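Local coordinates for protein SVS_variant_AS1 (PDB 6TJA) that probably cyclises geranylgeranyl diphosphate to the diterpene spiroviolene, as an engineered variant of a reconstructed ancestral terpene cyclase, at residues D88-N93 with D124-A129; F140-Q145 with G200-D205; N228-L233 with N245-L250; L274-L279 with G297-I302. All coordinates share one frame; numbering follows the deposited sequence.

In the fold
The chain is all helical, as expected for a class I terpene synthase, and the four contacts differ with depth. Contact 4 is the buried one: two antiparallel helices meet mainly through carbon atoms. Contacts 1, 2 and 3 are partly buried, and polar groups carry much of each. Contact 1 rests on a salt bridge, contact 2 on a helix cap joined to a loop, contact 3 on a carboxylate at a helix start. Helix 126-140 belongs to contact 1, and helix 143-169 of contact 2 follows it in the chain. Helix 211-231 ends in contact 3 and also packs on Phe276 of contact 4. Contact 2 alone reaches the second subunit.

Contact 1 of 4, residues D88-N93 with D124-A129; sequences DHRCDN and DRFVPA
Arg90 reaches across to Asp124 and Phe126, and its chain can be followed outward. CB points toward 124-129, and the chain then bends at chi2 (-99°). Arg90 CG lies 4.0 Å from Phe126 CE2. Arg90 NE is 3.8 Å from Phe126 CD2, and Arg90 CZ closes to 3.5 Å of the same CD2. The edge of the Phe126 ring thus stands against one face of the guanidinium, with the two planes 85° apart. Arg90 NH1 makes the salt bridge to Asp124 OD1, modelled at a doubtfully short 2.5 Å. It meets the oxygen on the syn side, tilted from the carboxylate plane. Phe126 N also donates to Asp124 OD1, at 3.2 Å and from the opposite face. This second bond is a capping bond on the turn that leads into helix 126-140. Arg90 NH2 lies 3.5 Å from Arg125 NH1, two donors that do not bond. With an alanine in place of Arg90, Asp124 OD1 would probably lose its charged mate and the edge of Phe126 its flat cover. His89 adds ND1, 3.7 Å from Phe126 CZ; its own hydrogen bond goes to Ala85 O. Asp87, Asp88 and Asp92 fit the aspartate-rich DDxxxD motif with which class I terpene synthases bind magnesium. The contact joins helix 70-91 to helix 126-140. Leu106 of helix 100-115 touches both Arg90 and Asp124. Trp82 bonds Phe126 O, and Arg125 turns to Met41 O.

Contact 2 of 4, residues F140-Q145 with G200-D205; sequences FGTPTQ and GAEVPD
The Glu202 carboxylate and the Gln145 amide are the flat groups here, with planes 50° apart. Thr142 OG1 comes to the carboxylate from above its plane, 70° out of it, and hydrogen-bonds to Glu202 OE2 at 3.0 Å. Thr144 CB is 3.5 Å from the same Glu202 OE2. The Gln145 amide turns its carbonyl back on its own segment. Thr142 N bonds Gln145 OE1 at 2.9 Å, in the carbonyl plane and on a lone pair. Gln145 NE2 passes 3.7 Å from Glu202 CA, while its hydrogen bond goes to Glu196.

Thr142 is the N-cap of helix 143-169. Its OG1 accepts from Gln145 N at 3.2 Å, and with the Thr142 N to Gln145 OE1 bond this makes a capping box. OG1 therefore ties the helix start and the loop together. The Glu202 chain is extended, with CG anti to the backbone N (chi1 -168°), which carries its carboxylate out to Thr142. A valine in place of Thr142 would probably leave both Gln145 N and Glu202 OE2 without this partner. Thr144 CG2 lies 3.9 Å from Asp205 OD1, which is held by a salt bridge to Arg148. The contact pins the loop between helix 195-199 and helix 205-208 to the start of helix 143-169. Thr144 also packs on Asp205 of the second subunit.

Contact 3 of 4, residues N228-L233 with N245-L250; sequences NDRHSL and NIYSVL
Asp229 and Asn245 bring their CA atoms to 6.0 Å, where the end of helix 211-231 meets the start of helix 246-254. Asp229 sends its carboxylate to that start. Ile246 N donates to Asp229 OD2 at 2.9 Å, from above the carboxylate plane (39° out of it). The carboxylate thus meets a backbone N-H of the first turn. Asp229 is shared further: OD2 also takes a bond from Tyr178 OH, and OD1 pairs with Arg182.

Asn245 is the N-cap of the same helix. Its OD1 accepts from Ser248 N at 3.0 Å, with the donor above the carbonyl plane. Its ND2 is bonded to Asp243.

Tyr247 is clasped on both faces. Leu233 CD2 makes a CH-pi contact over one face, 3.8 Å from the ring centroid. Ile246 CG2 covers the opposite face. At the ring edge, Asp229 O comes within 3.4 Å of Tyr247 CE2. The phenol end reaches the backbone of Arg230, with Tyr247 OH 3.3 Å from Arg230 CA.

Asn228 and Ser232 fit the first two positions of the NSE motif, which binds magnesium in bacterial class I terpene synthases. The contact lies where helices 211-231 and 246-254 come together. Helix 258-283 backs Tyr247 with Val262 and Ala265, and helix 175-185 meets Ile246 through Leu175 and Tyr178.

Contact 4 of 4, residues L274-L279 with G297-I302; sequences LRFLEL and GLRHGI
Phe276 and Ile302 form the centre of this contact, a CH-pi interaction. Ile302 CD1 sits over one face of the Phe276 ring, 3.8 Å from its centroid and 13° off the ring normal. The two side chains arrive from opposite directions. Phe276 carries its ring out toward the other helix with CG anti to the backbone N (chi1 165°).

Carbon contacts at the ring edge come next. Arg299 CG lies near the ring plane, 4.0 Å from Phe276 CZ. Leu298 CB approaches the edge more loosely, 4.3 Å from Phe276 CE2. In this way three residues of 297-302 share one ring.

Arginine supplies the remaining contact. Arg299 bends at chi3 (69°), and its NH1 comes within 3.9 Å of Leu277 CD2. Its charge is answered elsewhere, by a salt bridge from NE to Glu18.

The helices run antiparallel, and the axes of these short segments come no closer than 12.3 Å. The Phe276 ring, met by Ile302, spans that distance. The contact joins helix 258-283 to helix 289-309. Helix 211-231 lies against Phe276 through Leu216 and Met219, and Leu216 also touches Leu279. Leu17 of the N-terminal region touches Leu277.

Contact 1 of 4, residues D88-N93 with D124-A129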
loop_
_atom_site.group_PDB
_atom_site.type_symbol
_atom_site.label_atom_id
_atom_site.label_comp_id
_atom_site.label_asym_id
_atom_site.label_seq_id
_atom_site.Cartn_x
_atom_site.Cartn_y
_atom_site.Cartn_z
ATOM N N ASP A 88 -14.643 -12.677 6.313
ATOM C CA ASP A 88 -15.266 -13.974 6.707
ATOM C C ASP A 88 -15.495 -14.899 5.490
ATOM O O ASP A 88 -15.408 -16.111 5.691
ATOM C CB ASP A 88 -16.551 -13.741 7.505
ATOM C CG ASP A 88 -17.300 -15.009 7.877
ATOM O OD1 ASP A 88 -16.933 -15.656 8.887
ATOM O OD2 ASP A 88 -18.258 -15.309 7.162
ATOM N N HIS A 89 -15.729 -14.368 4.305
ATOM C CA HIS A 89 -15.952 -15.175 3.130
ATOM C C HIS A 89 -14.755 -15.367 2.205
ATOM O O HIS A 89 -14.756 -16.270 1.432
ATOM C CB HIS A 89 -17.069 -14.593 2.282
ATOM C CG HIS A 89 -18.410 -14.670 2.908
ATOM N ND1 HIS A 89 -19.035 -13.575 3.454
ATOM C CD2 HIS A 89 -19.257 -15.706 3.073
ATOM C CE1 HIS A 89 -20.201 -13.936 3.946
ATOM N NE2 HIS A 89 -20.361 -15.224 3.725
ATOM N N ARG A 90 -13.748 -14.518 2.267
ATOM C CA ARG A 90 -12.638 -14.626 1.339
ATOM C C ARG A 90 -11.269 -14.662 1.917
ATOM O O ARG A 90 -10.349 -14.985 1.250
ATOM C CB ARG A 90 -12.627 -13.425 0.404
ATOM C CG ARG A 90 -13.881 -13.205 -0.371
ATOM C CD ARG A 90 -13.773 -13.748 -1.770
ATOM N NE ARG A 90 -15.081 -14.028 -2.294
ATOM C CZ ARG A 90 -15.635 -13.394 -3.305
ATOM N NH1 ARG A 90 -14.998 -12.425 -3.941
ATOM N NH2 ARG A 90 -16.845 -13.728 -3.669
ATOM N N CYS A 91 -11.146 -14.322 3.165
ATOM C CA CYS A 91 -9.832 -14.182 3.832
ATOM C C CYS A 91 -9.681 -15.318 4.833
ATOM O O CYS A 91 -8.676 -16.010 4.767
ATOM C CB CYS A 91 -9.679 -12.805 4.480
ATOM S SG CYS A 91 -9.775 -11.422 3.297
ATOM N N ASP A 92 -10.672 -15.521 5.699
ATOM C CA ASP A 92 -10.546 -16.363 6.925
ATOM C C ASP A 92 -11.075 -17.796 6.692
ATOM O O ASP A 92 -10.576 -18.681 7.384
ATOM C CB ASP A 92 -11.207 -15.663 8.123
ATOM C CG ASP A 92 -10.696 -16.143 9.470
ATOM O OD1 ASP A 92 -9.450 -16.191 9.641
ATOM O OD2 ASP A 92 -11.545 -16.483 10.331
ATOM N N ASN A 93 -12.052 -18.006 5.827
ATOM C CA ASN A 93 -12.689 -19.298 5.761
ATOM C C ASN A 93 -12.833 -20.135 4.525
ATOM O O ASN A 93 -12.773 -21.368 4.635
ATOM C CB ASN A 93 -14.108 -19.164 6.302
ATOM C CG ASN A 93 -14.146 -19.029 7.787
ATOM O OD1 ASN A 93 -13.417 -19.677 8.479
ATOM N ND2 ASN A 93 -14.980 -18.154 8.274
ATOM N N ASP A 124 -17.314 -11.130 -9.144
ATOM C CA ASP A 124 -17.099 -10.937 -7.738
ATOM C C ASP A 124 -18.139 -10.058 -7.094
ATOM O O ASP A 124 -18.219 -8.904 -7.392
ATOM C CB ASP A 124 -15.800 -10.272 -7.655
ATOM C CG ASP A 124 -15.183 -10.512 -6.440
ATOM O OD1 ASP A 124 -15.885 -10.565 -5.429
ATOM O OD2 ASP A 124 -14.005 -10.813 -6.398
ATOM N N ARG A 125 -18.884 -10.584 -6.143
ATOM C CA ARG A 125 -20.019 -9.796 -5.596
ATOM C C ARG A 125 -19.511 -8.776 -4.558
ATOM O O ARG A 125 -20.259 -7.811 -4.253
ATOM C CB ARG A 125 -21.065 -10.750 -5.017
ATOM C CG ARG A 125 -20.566 -11.612 -3.865
ATOM C CD ARG A 125 -21.705 -12.436 -3.294
ATOM N NE ARG A 125 -21.392 -13.029 -1.997
ATOM C CZ ARG A 125 -20.643 -14.113 -1.813
ATOM N NH1 ARG A 125 -20.086 -14.735 -2.842
ATOM N NH2 ARG A 125 -20.440 -14.557 -0.586
ATOM N N PHE A 126 -18.290 -8.951 -4.031
ATOM C CA PHE A 126 -17.691 -7.986 -3.079
ATOM C C PHE A 126 -17.305 -6.703 -3.821
ATOM O O PHE A 126 -17.297 -5.656 -3.177
ATOM C CB PHE A 126 -16.547 -8.625 -2.296
ATOM C CG PHE A 126 -17.076 -9.503 -1.201
ATOM C CD1 PHE A 126 -17.614 -8.945 -0.047
ATOM C CD2 PHE A 126 -17.082 -10.886 -1.336
ATOM C CE1 PHE A 126 -18.174 -9.753 0.941
ATOM C CE2 PHE A 126 -17.630 -11.695 -0.343
ATOM C CZ PHE A 126 -18.186 -11.128 0.788
ATOM N N VAL A 127 -17.023 -6.772 -5.130
ATOM C CA VAL A 127 -16.359 -5.641 -5.843
ATOM C C VAL A 127 -17.348 -4.491 -6.046
ATOM O O VAL A 127 -17.012 -3.374 -5.666
ATOM C CB VAL A 127 -15.632 -6.077 -7.127
ATOM C CG1 VAL A 127 -15.475 -4.945 -8.131
ATOM C CG2 VAL A 127 -14.289 -6.691 -6.776
ATOM N N PRO A 128 -18.560 -4.678 -6.622
ATOM C CA PRO A 128 -19.481 -3.558 -6.833
ATOM C C PRO A 128 -19.831 -2.833 -5.519
ATOM O O PRO A 128 -19.818 -1.618 -5.503
ATOM C CB PRO A 128 -20.741 -4.187 -7.477
ATOM C CG PRO A 128 -20.217 -5.498 -8.073
ATOM C CD PRO A 128 -19.107 -5.944 -7.141
ATOM N N ALA A 129 -20.054 -3.581 -4.440
ATOM C CA ALA A 129 -20.263 -3.036 -3.077
ATOM C C ALA A 129 -19.106 -2.095 -2.668
ATOM O O ALA A 129 -19.396 -0.950 -2.212
ATOM C CB ALA A 129 -20.436 -4.183 -2.111
#

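Contact 2 of 4, residues F140-Q145 with G200-D205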
loop_
_atom_site.group_PDB
_atom_site.type_symbol
_atom_site.label_atom_id
_atom_site.label_comp_id
_atom_site.label_asym_id
_atom_site.label_seq_id
_atom_site.Cartn_x
_atom_site.Cartn_y
_atom_site.Cartn_z
ATOM N N PHE A 140 -17.381 13.214 -1.024
ATOM C CA PHE A 140 -17.200 14.247 0.037
ATOM C C PHE A 140 -15.815 14.243 0.698
ATOM O O PHE A 140 -15.535 15.228 1.397
ATOM C CB PHE A 140 -18.299 14.140 1.097
ATOM C CG PHE A 140 -18.649 12.737 1.511
ATOM C CD1 PHE A 140 -19.931 12.253 1.322
ATOM C CD2 PHE A 140 -17.700 11.923 2.088
ATOM C CE1 PHE A 140 -20.269 10.966 1.693
ATOM C CE2 PHE A 140 -18.038 10.633 2.465
ATOM C CZ PHE A 140 -19.321 10.160 2.266
ATOM N N GLY A 141 -14.965 13.238 0.502
ATOM C CA GLY A 141 -13.574 13.309 0.986
ATOM C C GLY A 141 -12.696 14.004 -0.038
ATOM O O GLY A 141 -13.037 13.955 -1.227
ATOM N N THR A 142 -11.568 14.584 0.363
ATOM C CA THR A 142 -10.576 15.087 -0.625
ATOM C C THR A 142 -9.834 13.910 -1.287
ATOM O O THR A 142 -9.716 12.808 -0.735
ATOM C CB THR A 142 -9.629 16.112 0.007
ATOM O OG1 THR A 142 -8.773 15.360 0.877
ATOM C CG2 THR A 142 -10.383 17.223 0.724
ATOM N N PRO A 143 -9.360 14.096 -2.539
ATOM C CA PRO A 143 -8.476 13.122 -3.172
ATOM C C PRO A 143 -7.348 12.676 -2.216
ATOM O O PRO A 143 -7.020 11.505 -2.217
ATOM C CB PRO A 143 -7.972 13.880 -4.426
ATOM C CG PRO A 143 -9.120 14.885 -4.764
ATOM C CD PRO A 143 -9.637 15.280 -3.397
ATOM N N THR A 144 -6.805 13.591 -1.408
ATOM C CA THR A 144 -5.754 13.276 -0.405
ATOM C C THR A 144 -6.288 12.242 0.589
ATOM O O THR A 144 -5.609 11.242 0.831
ATOM C CB THR A 144 -5.267 14.538 0.319
ATOM O OG1 THR A 144 -4.627 15.369 -0.648
ATOM C CG2 THR A 144 -4.279 14.215 1.417
ATOM N N GLN A 145 -7.478 12.459 1.137
ATOM C CA GLN A 145 -8.026 11.547 2.173
ATOM C C GLN A 145 -8.352 10.200 1.529
ATOM O O GLN A 145 -8.077 9.169 2.167
ATOM C CB GLN A 145 -9.267 12.130 2.832
ATOM C CG GLN A 145 -8.986 13.370 3.663
ATOM C CD GLN A 145 -10.293 14.022 4.049
ATOM O OE1 GLN A 145 -11.148 14.282 3.191
ATOM N NE2 GLN A 145 -10.473 14.234 5.345
ATOM N N GLY A 200 -14.700 14.881 8.530
ATOM C CA GLY A 200 -14.520 16.021 7.674
ATOM C C GLY A 200 -13.327 16.884 7.992
ATOM O O GLY A 200 -12.990 17.759 7.271
ATOM N N ALA A 201 -12.695 16.610 9.104
ATOM C CA ALA A 201 -11.527 17.362 9.599
ATOM C C ALA A 201 -10.263 16.892 8.838
ATOM O O ALA A 201 -9.574 16.024 9.369
ATOM C CB ALA A 201 -11.472 17.218 11.118
ATOM N N GLU A 202 -9.946 17.468 7.666
ATOM C CA GLU A 202 -8.734 17.106 6.861
ATOM C C GLU A 202 -7.418 17.422 7.608
ATOM O O GLU A 202 -7.058 18.618 7.759
ATOM C CB GLU A 202 -8.703 17.772 5.485
ATOM C CG GLU A 202 -7.620 17.144 4.584
ATOM C CD GLU A 202 -7.364 17.734 3.194
ATOM O OE1 GLU A 202 -7.756 18.929 2.938
ATOM O OE2 GLU A 202 -6.776 17.001 2.353
ATOM N N VAL A 203 -6.646 16.397 7.990
ATOM C CA VAL A 203 -5.337 16.598 8.692
ATOM C C VAL A 203 -4.282 16.931 7.641
ATOM O O VAL A 203 -4.103 16.160 6.706
ATOM C CB VAL A 203 -4.937 15.356 9.504
ATOM C CG1 VAL A 203 -3.687 15.574 10.340
ATOM C CG2 VAL A 203 -6.092 14.859 10.343
ATOM N N PRO A 204 -3.568 18.028 7.777
ATOM C CA PRO A 204 -2.531 18.343 6.805
ATOM C C PRO A 204 -1.417 17.297 6.769
ATOM O O PRO A 204 -1.098 16.748 7.766
ATOM C CB PRO A 204 -2.007 19.679 7.285
ATOM C CG PRO A 204 -3.028 20.203 8.173
ATOM C CD PRO A 204 -3.690 19.052 8.797
ATOM N N ASP A 205 -0.869 17.029 5.605
ATOM C CA ASP A 205 0.221 16.059 5.419
ATOM C C ASP A 205 1.337 16.173 6.468
ATOM O O ASP A 205 1.728 15.216 7.034
ATOM C CB ASP A 205 0.860 16.212 4.037
ATOM C CG ASP A 205 0.336 15.227 2.977
ATOM O OD1 ASP A 205 -0.724 14.626 3.081
ATOM O OD2 ASP A 205 0.979 15.085 1.944
#

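Contact 3 of 4, residues N228-L233 with N245-L250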
loop_
_atom_site.group_PDB
_atom_site.type_symbol
_atom_site.label_atom_id
_atom_site.label_comp_id
_atom_site.label_asym_id
_atom_site.label_seq_id
_atom_site.Cartn_x
_atom_site.Cartn_y
_atom_site.Cartn_z
ATOM N N ASN A 228 -8.891 -7.598 19.596
ATOM C CA ASN A 228 -9.625 -8.540 18.708
ATOM C C ASN A 228 -9.109 -9.979 18.936
ATOM O O ASN A 228 -9.959 -10.880 18.990
ATOM C CB ASN A 228 -9.656 -8.083 17.244
ATOM C CG ASN A 228 -10.549 -6.872 17.036
ATOM O OD1 ASN A 228 -11.507 -6.675 17.777
ATOM N ND2 ASN A 228 -10.227 -6.032 16.061
ATOM N N ASP A 229 -7.807 -10.230 19.147
ATOM C CA ASP A 229 -7.342 -11.620 19.426
ATOM C C ASP A 229 -8.004 -12.122 20.724
ATOM O O ASP A 229 -8.268 -13.327 20.833
ATOM C CB ASP A 229 -5.824 -11.736 19.532
ATOM C CG ASP A 229 -5.075 -11.661 18.223
ATOM O OD1 ASP A 229 -5.730 -11.424 17.182
ATOM O OD2 ASP A 229 -3.836 -11.894 18.261
ATOM N N ARG A 230 -8.203 -11.243 21.700
ATOM C CA ARG A 230 -8.793 -11.598 23.014
ATOM C C ARG A 230 -10.249 -12.014 22.771
ATOM O O ARG A 230 -10.602 -13.143 23.165
ATOM C CB ARG A 230 -8.657 -10.432 23.998
ATOM C CG ARG A 230 -9.343 -10.670 25.333
ATOM C CD ARG A 230 -9.381 -9.408 26.147
ATOM N NE ARG A 230 -9.806 -9.635 27.519
ATOM C CZ ARG A 230 -11.069 -9.826 27.915
ATOM N NH1 ARG A 230 -12.065 -9.854 27.041
ATOM N NH2 ARG A 230 -11.327 -10.004 29.199
ATOM N N HIS A 231 -11.025 -11.164 22.083
ATOM C CA HIS A 231 -12.452 -11.376 21.700
ATOM C C HIS A 231 -12.634 -12.788 21.112
ATOM O O HIS A 231 -13.633 -13.428 21.467
ATOM C CB HIS A 231 -12.926 -10.229 20.777
ATOM C CG HIS A 231 -14.353 -10.300 20.348
ATOM N ND1 HIS A 231 -14.725 -10.351 19.005
ATOM C CD2 HIS A 231 -15.507 -10.305 21.059
ATOM C CE1 HIS A 231 -16.042 -10.392 18.911
ATOM N NE2 HIS A 231 -16.546 -10.369 20.160
ATOM N N SER A 232 -11.692 -13.275 20.293
ATOM C CA SER A 232 -11.678 -14.644 19.697
ATOM C C SER A 232 -11.033 -15.668 20.640
ATOM O O SER A 232 -10.035 -16.273 20.227
ATOM C CB SER A 232 -10.918 -14.657 18.373
ATOM O OG SER A 232 -11.371 -13.642 17.496
ATOM N N LEU A 233 -11.539 -15.879 21.851
ATOM C CA LEU A 233 -10.919 -16.847 22.806
ATOM C C LEU A 233 -11.910 -17.207 23.921
ATOM O O LEU A 233 -13.029 -17.613 23.572
ATOM C CB LEU A 233 -9.643 -16.225 23.379
ATOM C CG LEU A 233 -8.837 -17.117 24.320
ATOM C CD1 LEU A 233 -8.069 -18.156 23.527
ATOM C CD2 LEU A 233 -7.892 -16.303 25.197
ATOM N N ASN A 245 -2.775 -16.351 16.209
ATOM C CA ASN A 245 -3.248 -15.316 17.165
ATOM C C ASN A 245 -2.136 -15.204 18.210
ATOM O O ASN A 245 -1.263 -16.095 18.233
ATOM C CB ASN A 245 -4.637 -15.645 17.734
ATOM C CG ASN A 245 -4.666 -16.954 18.504
ATOM O OD1 ASN A 245 -4.025 -17.088 19.542
ATOM N ND2 ASN A 245 -5.375 -17.941 17.990
ATOM N N ILE A 246 -2.158 -14.172 19.040
ATOM C CA ILE A 246 -1.061 -13.880 20.015
ATOM C C ILE A 246 -0.848 -15.091 20.930
ATOM O O ILE A 246 0.329 -15.444 21.234
ATOM C CB ILE A 246 -1.370 -12.592 20.802
ATOM C CG1 ILE A 246 -0.179 -12.192 21.671
ATOM C CG2 ILE A 246 -2.662 -12.717 21.605
ATOM C CD1 ILE A 246 1.092 -11.935 20.886
ATOM N N TYR A 247 -1.944 -15.734 21.320
ATOM C CA TYR A 247 -1.928 -16.879 22.269
ATOM C C TYR A 247 -1.174 -18.056 21.642
ATOM O O TYR A 247 -0.226 -18.520 22.273
ATOM C CB TYR A 247 -3.347 -17.210 22.725
ATOM C CG TYR A 247 -4.072 -15.996 23.235
ATOM C CD1 TYR A 247 -3.693 -15.368 24.406
ATOM C CD2 TYR A 247 -5.055 -15.403 22.482
ATOM C CE1 TYR A 247 -4.360 -14.245 24.863
ATOM C CE2 TYR A 247 -5.704 -14.270 22.906
ATOM C CZ TYR A 247 -5.379 -13.699 24.109
ATOM O OH TYR A 247 -6.023 -12.549 24.483
ATOM N N SER A 248 -1.514 -18.472 20.425
ATOM C CA SER A 248 -0.842 -19.621 19.756
ATOM C C SER A 248 0.630 -19.272 19.545
ATOM O O SER A 248 1.446 -20.192 19.603
ATOM C CB SER A 248 -1.471 -20.010 18.433
ATOM O OG SER A 248 -2.881 -20.116 18.514
ATOM N N VAL A 249 0.942 -17.994 19.271
ATOM C CA VAL A 249 2.336 -17.555 18.992
ATOM C C VAL A 249 3.169 -17.731 20.267
ATOM O O VAL A 249 4.255 -18.315 20.172
ATOM C CB VAL A 249 2.423 -16.116 18.441
ATOM C CG1 VAL A 249 3.859 -15.610 18.472
ATOM C CG2 VAL A 249 1.849 -15.977 17.035
ATOM N N LEU A 250 2.696 -17.238 21.410
ATOM C CA LEU A 250 3.433 -17.346 22.697
ATOM C C LEU A 250 3.510 -18.814 23.146
ATOM O O LEU A 250 4.589 -19.223 23.636
ATOM C CB LEU A 250 2.770 -16.469 23.755
ATOM C CG LEU A 250 2.766 -14.975 23.431
ATOM C CD1 LEU A 250 1.876 -14.236 24.404
ATOM C CD2 LEU A 250 4.169 -14.387 23.463
#

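Contact 4 of 4, residues L274-L279 with G297-I302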
loop_
_atom_site.group_PDB
_atom_site.type_symbol
_atom_site.label_atom_id
_atom_site.label_comp_id
_atom_site.label_asym_id
_atom_site.label_seq_id
_atom_site.Cartn_x
_atom_site.Cartn_y
_atom_site.Cartn_z
ATOM N N LEU A 274 0.036 1.829 27.317
ATOM C CA LEU A 274 0.765 2.819 28.162
ATOM C C LEU A 274 1.692 3.702 27.312
ATOM O O LEU A 274 1.737 4.922 27.543
ATOM C CB LEU A 274 1.573 2.080 29.230
ATOM C CG LEU A 274 1.119 2.318 30.670
ATOM C CD1 LEU A 274 -0.390 2.180 30.834
ATOM C CD2 LEU A 274 1.834 1.353 31.593
ATOM N N ARG A 275 2.439 3.123 26.380
ATOM C CA ARG A 275 3.279 3.957 25.510
ATOM C C ARG A 275 2.359 4.849 24.656
ATOM O O ARG A 275 2.660 6.020 24.530
ATOM C CB ARG A 275 4.244 3.105 24.696
ATOM C CG ARG A 275 5.070 3.935 23.730
ATOM C CD ARG A 275 5.833 5.067 24.381
ATOM N NE ARG A 275 6.554 5.806 23.360
ATOM C CZ ARG A 275 6.977 7.056 23.482
ATOM N NH1 ARG A 275 6.776 7.735 24.591
ATOM N NH2 ARG A 275 7.585 7.638 22.480
ATOM N N PHE A 276 1.246 4.346 24.181
ATOM C CA PHE A 276 0.338 5.166 23.416
ATOM C C PHE A 276 -0.162 6.366 24.243
ATOM O O PHE A 276 -0.181 7.435 23.771
ATOM C CB PHE A 276 -0.816 4.346 22.847
ATOM C CG PHE A 276 -1.962 5.173 22.358
ATOM C CD1 PHE A 276 -2.867 5.678 23.226
ATOM C CD2 PHE A 276 -2.127 5.425 21.022
ATOM C CE1 PHE A 276 -3.877 6.459 22.799
ATOM C CE2 PHE A 276 -3.153 6.185 20.583
ATOM C CZ PHE A 276 -4.029 6.708 21.481
ATOM N N LEU A 277 -0.534 6.149 25.484
ATOM C CA LEU A 277 -1.005 7.207 26.334
ATOM C C LEU A 277 0.085 8.225 26.611
ATOM O O LEU A 277 -0.161 9.401 26.612
ATOM C CB LEU A 277 -1.581 6.661 27.629
ATOM C CG LEU A 277 -2.775 5.751 27.495
ATOM C CD1 LEU A 277 -2.986 4.968 28.742
ATOM C CD2 LEU A 277 -4.016 6.461 27.059
ATOM N N GLU A 278 1.281 7.729 26.850
ATOM C CA GLU A 278 2.412 8.576 27.098
ATOM C C GLU A 278 2.724 9.433 25.875
ATOM O O GLU A 278 2.780 10.615 25.991
ATOM C CB GLU A 278 3.605 7.779 27.617
ATOM C CG GLU A 278 4.899 8.541 27.647
ATOM C CD GLU A 278 6.105 7.713 28.058
ATOM O OE1 GLU A 278 6.507 6.785 27.363
ATOM O OE2 GLU A 278 6.684 8.005 29.089
ATOM N N LEU A 279 2.856 8.843 24.701
ATOM C CA LEU A 279 3.142 9.659 23.480
ATOM C C LEU A 279 1.972 10.618 23.199
ATOM O O LEU A 279 2.192 11.749 22.744
ATOM C CB LEU A 279 3.401 8.716 22.310
ATOM C CG LEU A 279 3.792 9.402 21.003
ATOM C CD1 LEU A 279 4.901 10.427 21.207
ATOM C CD2 LEU A 279 4.225 8.380 19.989
ATOM N N GLY A 297 -10.150 10.513 17.881
ATOM C CA GLY A 297 -10.661 9.348 17.138
ATOM C C GLY A 297 -9.888 8.075 17.461
ATOM O O GLY A 297 -10.516 7.027 17.711
ATOM N N LEU A 298 -8.562 8.139 17.448
ATOM C CA LEU A 298 -7.737 6.959 17.833
ATOM C C LEU A 298 -8.188 6.489 19.225
ATOM O O LEU A 298 -8.410 5.279 19.409
ATOM C CB LEU A 298 -6.256 7.326 17.838
ATOM C CG LEU A 298 -5.630 7.775 16.519
ATOM C CD1 LEU A 298 -4.173 8.145 16.758
ATOM C CD2 LEU A 298 -5.731 6.695 15.429
ATOM N N ARG A 299 -8.334 7.417 20.173
ATOM C CA ARG A 299 -8.707 7.079 21.564
ATOM C C ARG A 299 -10.101 6.445 21.550
ATOM O O ARG A 299 -10.241 5.339 22.117
ATOM C CB ARG A 299 -8.608 8.319 22.455
ATOM C CG ARG A 299 -7.195 8.858 22.611
ATOM C CD ARG A 299 -7.165 10.190 23.341
ATOM N NE ARG A 299 -7.540 9.988 24.726
ATOM C CZ ARG A 299 -6.704 9.805 25.754
ATOM N NH1 ARG A 299 -5.399 9.783 25.568
ATOM N NH2 ARG A 299 -7.193 9.606 26.964
ATOM N N HIS A 300 -11.074 7.100 20.899
ATOM C CA HIS A 300 -12.482 6.629 20.785
ATOM C C HIS A 300 -12.502 5.249 20.134
ATOM O O HIS A 300 -13.311 4.420 20.556
ATOM C CB HIS A 300 -13.342 7.618 19.963
ATOM C CG HIS A 300 -13.855 8.773 20.744
ATOM N ND1 HIS A 300 -14.393 8.616 22.005
ATOM C CD2 HIS A 300 -13.974 10.084 20.440
ATOM C CE1 HIS A 300 -14.838 9.778 22.451
ATOM N NE2 HIS A 300 -14.565 10.698 21.523
ATOM N N GLY A 301 -11.687 5.064 19.089
ATOM C CA GLY A 301 -11.530 3.797 18.344
ATOM C C GLY A 301 -11.032 2.670 19.237
ATOM O O GLY A 301 -11.682 1.664 19.247
ATOM N N ILE A 302 -9.925 2.854 19.977
ATOM C CA ILE A 302 -9.339 1.807 20.860
ATOM C C ILE A 302 -10.432 1.346 21.829
ATOM O O ILE A 302 -10.725 0.155 21.871
ATOM C CB ILE A 302 -8.100 2.302 21.621
ATOM C CG1 ILE A 302 -6.928 2.620 20.691
ATOM C CG2 ILE A 302 -7.692 1.303 22.701
ATOM C CD1 ILE A 302 -5.801 3.372 21.371
#